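Long-range contacts in signal recognition particle receptor FtsY (Sulfolobus acidocaldarius, PDB 5L3S), which is the receptor that docks the signal recognition particle, pairing an SRP54-type helical bundle with a P-loop GTPase-type domain: residues B[85-90]-B[267-272]; B[217-222]-B[243-248]. All coordinates share one frame; numbering follows the deposited sequence.

Interaction 1 of 2, residues B[85-90]-B[267-272]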
loop_
_atom_site.group_PDB
_atom_site.type_symbol
_atom_site.label_atom_id
_atom_site.label_comp_id
_atom_site.label_asym_id
_atom_site.label_seq_id
_atom_site.Cartn_x
_atom_site.Cartn_y
_atom_site.Cartn_z
ATOM N N ASN B 85 20.307 -12.568 -7.030
ATOM C CA ASN B 85 19.369 -11.862 -7.912
ATOM C C ASN B 85 19.776 -10.448 -8.322
ATOM O O ASN B 85 19.173 -9.859 -9.224
ATOM C CB ASN B 85 17.967 -11.846 -7.308
ATOM C CG ASN B 85 17.176 -13.063 -7.691
ATOM O OD1 ASN B 85 16.752 -13.194 -8.837
ATOM N ND2 ASN B 85 16.996 -13.983 -6.747
ATOM N N GLN B 86 20.785 -9.906 -7.652
ATOM C CA GLN B 86 21.314 -8.586 -7.979
ATOM C C GLN B 86 21.814 -8.512 -9.419
ATOM O O GLN B 86 22.415 -9.458 -9.933
ATOM C CB GLN B 86 22.468 -8.229 -7.040
ATOM C CG GLN B 86 22.044 -7.727 -5.680
ATOM C CD GLN B 86 23.226 -7.294 -4.840
ATOM O OE1 GLN B 86 24.211 -8.023 -4.712
ATOM N NE2 GLN B 86 23.142 -6.094 -4.273
ATOM N N LYS B 87 21.572 -7.371 -10.052
ATOM C CA LYS B 87 22.043 -7.107 -11.406
ATOM C C LYS B 87 23.013 -5.937 -11.363
ATOM O O LYS B 87 23.278 -5.382 -10.294
ATOM C CB LYS B 87 20.868 -6.743 -12.316
ATOM C CG LYS B 87 19.767 -7.788 -12.380
ATOM C CD LYS B 87 20.263 -9.089 -12.986
ATOM C CE LYS B 87 19.111 -9.885 -13.583
ATOM N NZ LYS B 87 17.936 -9.950 -12.666
ATOM N N THR B 88 23.519 -5.552 -12.528
ATOM C CA THR B 88 24.391 -4.387 -12.636
ATOM C C THR B 88 23.689 -3.132 -12.125
ATOM O O THR B 88 22.486 -2.953 -12.329
ATOM C CB THR B 88 24.839 -4.160 -14.094
ATOM O OG1 THR B 88 25.420 -5.366 -14.604
ATOM C CG2 THR B 88 25.867 -3.040 -14.177
ATOM N N ASP B 89 24.446 -2.273 -11.449
ATOM C CA ASP B 89 23.927 -0.998 -10.961
ATOM C C ASP B 89 23.340 -0.184 -12.114
ATOM O O ASP B 89 23.924 -0.135 -13.198
ATOM C CB ASP B 89 25.048 -0.218 -10.276
ATOM C CG ASP B 89 24.612 1.161 -9.835
ATOM O OD1 ASP B 89 23.827 1.256 -8.868
ATOM O OD2 ASP B 89 25.059 2.150 -10.447
ATOM N N LEU B 90 22.200 0.464 -11.874
ATOM C CA LEU B 90 21.460 1.127 -12.946
ATOM C C LEU B 90 22.233 2.270 -13.586
ATOM O O LEU B 90 22.174 2.469 -14.798
ATOM C CB LEU B 90 20.107 1.639 -12.444
ATOM C CG LEU B 90 19.272 2.398 -13.476
ATOM C CD1 LEU B 90 18.972 1.513 -14.681
ATOM C CD2 LEU B 90 17.990 2.905 -12.859
ATOM N N LYS B 267 12.461 -14.310 -9.169
ATOM C CA LYS B 267 13.820 -13.932 -9.537
ATOM C C LYS B 267 13.909 -12.478 -9.974
ATOM O O LYS B 267 14.621 -12.161 -10.924
ATOM C CB LYS B 267 14.394 -14.859 -10.627
ATOM C CG LYS B 267 14.625 -16.287 -10.155
ATOM C CD LYS B 267 15.331 -16.270 -8.813
ATOM C CE LYS B 267 15.087 -17.539 -8.013
ATOM N NZ LYS B 267 15.492 -17.349 -6.593
ATOM N N LYS B 268 13.181 -11.599 -9.286
ATOM C CA LYS B 268 13.186 -10.180 -9.627
ATOM C C LYS B 268 13.889 -9.393 -8.529
ATOM O O LYS B 268 13.688 -9.654 -7.348
ATOM C CB LYS B 268 11.753 -9.652 -9.821
ATOM C CG LYS B 268 11.057 -10.239 -11.038
ATOM C CD LYS B 268 11.721 -9.758 -12.334
ATOM C CE LYS B 268 10.964 -10.267 -13.555
ATOM N NZ LYS B 268 11.715 -10.072 -14.819
ATOM N N PRO B 269 14.756 -8.452 -8.919
ATOM C CA PRO B 269 15.477 -7.686 -7.899
ATOM C C PRO B 269 14.788 -6.374 -7.515
ATOM O O PRO B 269 14.114 -5.749 -8.329
ATOM C CB PRO B 269 16.802 -7.377 -8.591
ATOM C CG PRO B 269 16.419 -7.236 -10.053
ATOM C CD PRO B 269 15.334 -8.281 -10.265
ATOM N N VAL B 270 14.971 -5.969 -6.266
ATOM C CA VAL B 270 14.663 -4.621 -5.841
ATOM C C VAL B 270 15.934 -3.823 -6.048
ATOM O O VAL B 270 17.006 -4.255 -5.613
ATOM C CB VAL B 270 14.292 -4.585 -4.351
ATOM C CG1 VAL B 270 14.061 -3.142 -3.890
ATOM C CG2 VAL B 270 13.053 -5.450 -4.078
ATOM N N VAL B 271 15.849 -2.684 -6.736
ATOM C CA VAL B 271 17.058 -1.892 -6.998
ATOM C C VAL B 271 17.192 -0.668 -6.080
ATOM O O VAL B 271 18.302 -0.260 -5.747
ATOM C CB VAL B 271 17.182 -1.473 -8.488
ATOM C CG1 VAL B 271 17.570 -2.666 -9.344
ATOM C CG2 VAL B 271 15.871 -0.830 -8.976
ATOM N N TYR B 272 16.069 -0.081 -5.675
ATOM C CA TYR B 272 16.113 1.043 -4.747
ATOM C C TYR B 272 14.958 0.965 -3.771
ATOM O O TYR B 272 13.985 0.272 -4.011
ATOM C CB TYR B 272 16.016 2.381 -5.489
ATOM C CG TYR B 272 17.127 2.613 -6.450
ATOM C CD1 TYR B 272 18.353 3.077 -6.009
ATOM C CD2 TYR B 272 16.964 2.355 -7.801
ATOM C CE1 TYR B 272 19.401 3.284 -6.882
ATOM C CE2 TYR B 272 18.011 2.544 -8.692
ATOM C CZ TYR B 272 19.225 3.015 -8.227
ATOM O OH TYR B 272 20.268 3.214 -9.098
HETATM O O HOH W 1 20.634 -0.235 -9.543
#
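With chi1 at -88° and chi2 at -72°, Asn85 turns its amide toward Lys267, the residue with positive phi that follows helix 258-266. Asn85 OD1 comes to rest 3.1 Å from Lys267 CA, while ND2, hydrogen-bonded to Ile81 O, keeps the amide from turning. The Lys267 chain, bent at chi2 (-47°), crosses the amide at about a right angle, with CD 3.4 Å from Asn85 OD1; its ammonium goes on to Ala263 O. Two residues on, Pro269 presses its ring on the backbone of Asn85, with CB 3.5 Å from Asn85 O. Lys87 also runs roughly perpendicular to the proline, its NZ 3.9 Å from Pro269 CD.

At the far end the two segments meet again through Tyr272, whose OH lies 3.7 Å from Leu90 CB. Leu90 CD2 sits at the edge of the ring, near its plane, 4.2 Å from Tyr272 CE2. A water accepts from Leu90 N at the start of helix 90-96, 2.9 Å away, and makes a weak link to the tyrosine hydroxyl. Asp89, the N-cap of that helix, turns OD2 to the amides of Ile91 and Glu92 in weak bonds.

The linker between helices 66-85 and 90-96 is thus laid along the approach to strand 270-274 by carbon-to-oxygen and apolar contacts. Direct polar pairing is absent between the segments: Asn85 ND2 and Lys267 NZ bond to Ile81 and Ala263, Lys268 NZ to Tyr242 O. The water is the polar bridge, and fit, rather than charge, joins the two.

Interaction 2 of 2, residues B[217-222]-B[243-248]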
loop_
_atom_site.group_PDB
_atom_site.type_symbol
_atom_site.label_atom_id
_atom_site.label_comp_id
_atom_site.label_asym_id
_atom_site.label_seq_id
_atom_site.Cartn_x
_atom_site.Cartn_y
_atom_site.Cartn_z
ATOM N N ARG B 217 12.489 -1.368 -17.457
ATOM C CA ARG B 217 11.115 -1.254 -16.981
ATOM C C ARG B 217 11.087 -1.481 -15.466
ATOM O O ARG B 217 11.621 -2.470 -14.989
ATOM C CB ARG B 217 10.219 -2.309 -17.638
ATOM C CG ARG B 217 10.178 -2.325 -19.144
ATOM C CD ARG B 217 9.349 -3.509 -19.603
ATOM N NE ARG B 217 9.300 -3.623 -21.052
ATOM C CZ ARG B 217 8.548 -4.498 -21.712
ATOM N NH1 ARG B 217 7.775 -5.352 -21.050
ATOM N NH2 ARG B 217 8.573 -4.522 -23.040
ATOM N N ILE B 218 10.471 -0.565 -14.724
ATOM C CA ILE B 218 10.473 -0.639 -13.273
ATOM C C ILE B 218 9.052 -0.704 -12.723
ATOM O O ILE B 218 8.251 0.198 -12.945
ATOM C CB ILE B 218 11.185 0.565 -12.629
ATOM C CG1 ILE B 218 12.635 0.653 -13.130
ATOM C CG2 ILE B 218 11.155 0.449 -11.103
ATOM C CD1 ILE B 218 13.402 1.834 -12.571
ATOM N N LEU B 219 8.763 -1.784 -12.011
ATOM C CA LEU B 219 7.506 -1.913 -11.289
ATOM C C LEU B 219 7.673 -1.246 -9.937
ATOM O O LEU B 219 8.675 -1.465 -9.244
ATOM C CB LEU B 219 7.151 -3.388 -11.105
ATOM C CG LEU B 219 5.963 -3.662 -10.159
ATOM C CD1 LEU B 219 4.678 -3.091 -10.715
ATOM C CD2 LEU B 219 5.857 -5.184 -9.853
ATOM N N ILE B 220 6.705 -0.411 -9.568
ATOM C CA ILE B 220 6.696 0.178 -8.235
ATOM C C ILE B 220 5.753 -0.608 -7.307
ATOM O O ILE B 220 4.601 -0.843 -7.649
ATOM C CB ILE B 220 6.278 1.658 -8.270
ATOM C CG1 ILE B 220 7.153 2.445 -9.265
ATOM C CG2 ILE B 220 6.377 2.257 -6.876
ATOM C CD1 ILE B 220 8.640 2.314 -8.972
ATOM N N LEU B 221 6.275 -1.046 -6.162
ATOM C CA LEU B 221 5.476 -1.715 -5.133
ATOM C C LEU B 221 5.547 -0.925 -3.824
ATOM O O LEU B 221 6.587 -0.367 -3.476
ATOM C CB LEU B 221 5.961 -3.172 -4.913
ATOM C CG LEU B 221 5.842 -4.129 -6.114
ATOM C CD1 LEU B 221 6.547 -5.465 -5.876
ATOM C CD2 LEU B 221 4.365 -4.371 -6.492
ATOM N N ASP B 222 4.424 -0.886 -3.106
ATOM C CA ASP B 222 4.307 -0.231 -1.809
ATOM C C ASP B 222 4.761 -1.203 -0.716
ATOM O O ASP B 222 4.189 -2.285 -0.571
ATOM C CB ASP B 222 2.819 0.125 -1.578
ATOM C CG ASP B 222 2.592 1.057 -0.394
ATOM O OD1 ASP B 222 3.354 0.998 0.595
ATOM O OD2 ASP B 222 1.629 1.863 -0.465
ATOM N N ASP B 243 11.930 -5.328 -15.380
ATOM C CA ASP B 243 13.326 -5.689 -15.118
ATOM C C ASP B 243 13.679 -5.644 -13.632
ATOM O O ASP B 243 14.504 -6.428 -13.158
ATOM C CB ASP B 243 14.259 -4.751 -15.881
ATOM C CG ASP B 243 14.020 -4.790 -17.374
ATOM O OD1 ASP B 243 14.252 -5.857 -17.972
ATOM O OD2 ASP B 243 13.604 -3.762 -17.948
ATOM N N ALA B 244 13.071 -4.706 -12.912
ATOM C CA ALA B 244 13.370 -4.513 -11.494
ATOM C C ALA B 244 12.228 -3.818 -10.748
ATOM O O ALA B 244 11.270 -3.342 -11.351
ATOM C CB ALA B 244 14.650 -3.734 -11.316
ATOM N N VAL B 245 12.356 -3.756 -9.426
ATOM C CA VAL B 245 11.318 -3.170 -8.597
ATOM C C VAL B 245 11.934 -2.061 -7.757
ATOM O O VAL B 245 13.088 -2.174 -7.318
ATOM C CB VAL B 245 10.725 -4.261 -7.666
ATOM C CG1 VAL B 245 9.907 -3.654 -6.538
ATOM C CG2 VAL B 245 9.896 -5.250 -8.479
ATOM N N ILE B 246 11.171 -1.000 -7.534
ATOM C CA ILE B 246 11.478 -0.058 -6.468
ATOM C C ILE B 246 10.370 -0.163 -5.408
ATOM O O ILE B 246 9.189 -0.116 -5.739
ATOM C CB ILE B 246 11.624 1.394 -7.011
ATOM C CG1 ILE B 246 12.903 1.504 -7.865
ATOM C CG2 ILE B 246 11.647 2.410 -5.860
ATOM C CD1 ILE B 246 13.074 2.865 -8.593
ATOM N N LEU B 247 10.768 -0.337 -4.147
ATOM C CA LEU B 247 9.828 -0.428 -3.024
ATOM C C LEU B 247 9.741 0.920 -2.336
ATOM O O LEU B 247 10.773 1.490 -1.972
ATOM C CB LEU B 247 10.347 -1.442 -1.993
ATOM C CG LEU B 247 10.526 -2.889 -2.424
ATOM C CD1 LEU B 247 10.875 -3.752 -1.203
ATOM C CD2 LEU B 247 9.249 -3.377 -3.076
ATOM N N THR B 248 8.522 1.422 -2.127
ATOM C CA THR B 248 8.339 2.743 -1.524
ATOM C C THR B 248 7.840 2.691 -0.076
ATOM O O THR B 248 7.385 1.650 0.398
ATOM C CB THR B 248 7.283 3.547 -2.308
ATOM O OG1 THR B 248 6.041 2.841 -2.251
ATOM C CG2 THR B 248 7.711 3.722 -3.787
#
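Ile246, Leu221 and Thr248 bury the most surface where strand 217-222 runs parallel to strand 244-248, the two strands of a right-handed beta-alpha-beta unit joined through helix 228-239. Ile246 touches two isoleucines of the partner strand, Ile220 beside it and Ile218 diagonally. Its CG1 meets Ile218 CG2 at 3.8 Å, the side chains crossing obliquely, whereas Ile220 lies alongside and points the same way. Because both torsions of Ile220 are near -55°, its CD1 folds back to 3.7 Å from Ile246 CB.

Leu221 occupies the other face. Its CD1 packs on Val245 CG1 at 3.9 Å and its CB on Leu247 CD2, beneath a cover that includes Ala233 of helix 228-239 and Leu262 of helix 258-266.

Thr248 ends the ladder. Its N donates to Leu221 O at 3.0 Å, and its methyl CG2 crosses Ile220 CG2 at about a right angle, 3.7 Å away. OG1 is hydrogen-bonded to Val112 O, and the residue touches the bound phosphoaminophosphonic acid-guanylate ester.

At the opposite end Asp243 OD2 uses its anti lone pair to accept from Arg217 N at 2.7 Å, while Asp243 N returns a bond to Arg217 O. Regular backbone bonds between these ends hold the register, and apolar branches fill both faces, which leaves polar side-chain chemistry to the two ends, one of them beside the bound phosphoaminophosphonic acid-guanylate ester.

Strand 244-248 is the element that joins the two contacts: interaction 2 pairs one of its edges with strand 217-222, and the other edge receives the 267-272 segment of interaction 1. Val245 makes the link, its N lying 2.9 Å from Pro269 O and its O 2.9 Å from Val271 N, both probable hydrogen bonds. The centres are about 10 Å apart; in sequence, both segments of interaction 2 fall between those of interaction 1. The side chain of Thr248 comes within about 4 Å of the bound phosphoaminophosphonic acid-guanylate ester, that of Tyr272 within about 10 Å. Interaction 1 thus ties the loop between helices 66-85 and 90-96 to the sheet of the P-loop domain, whereas interaction 2 reaches the pocket.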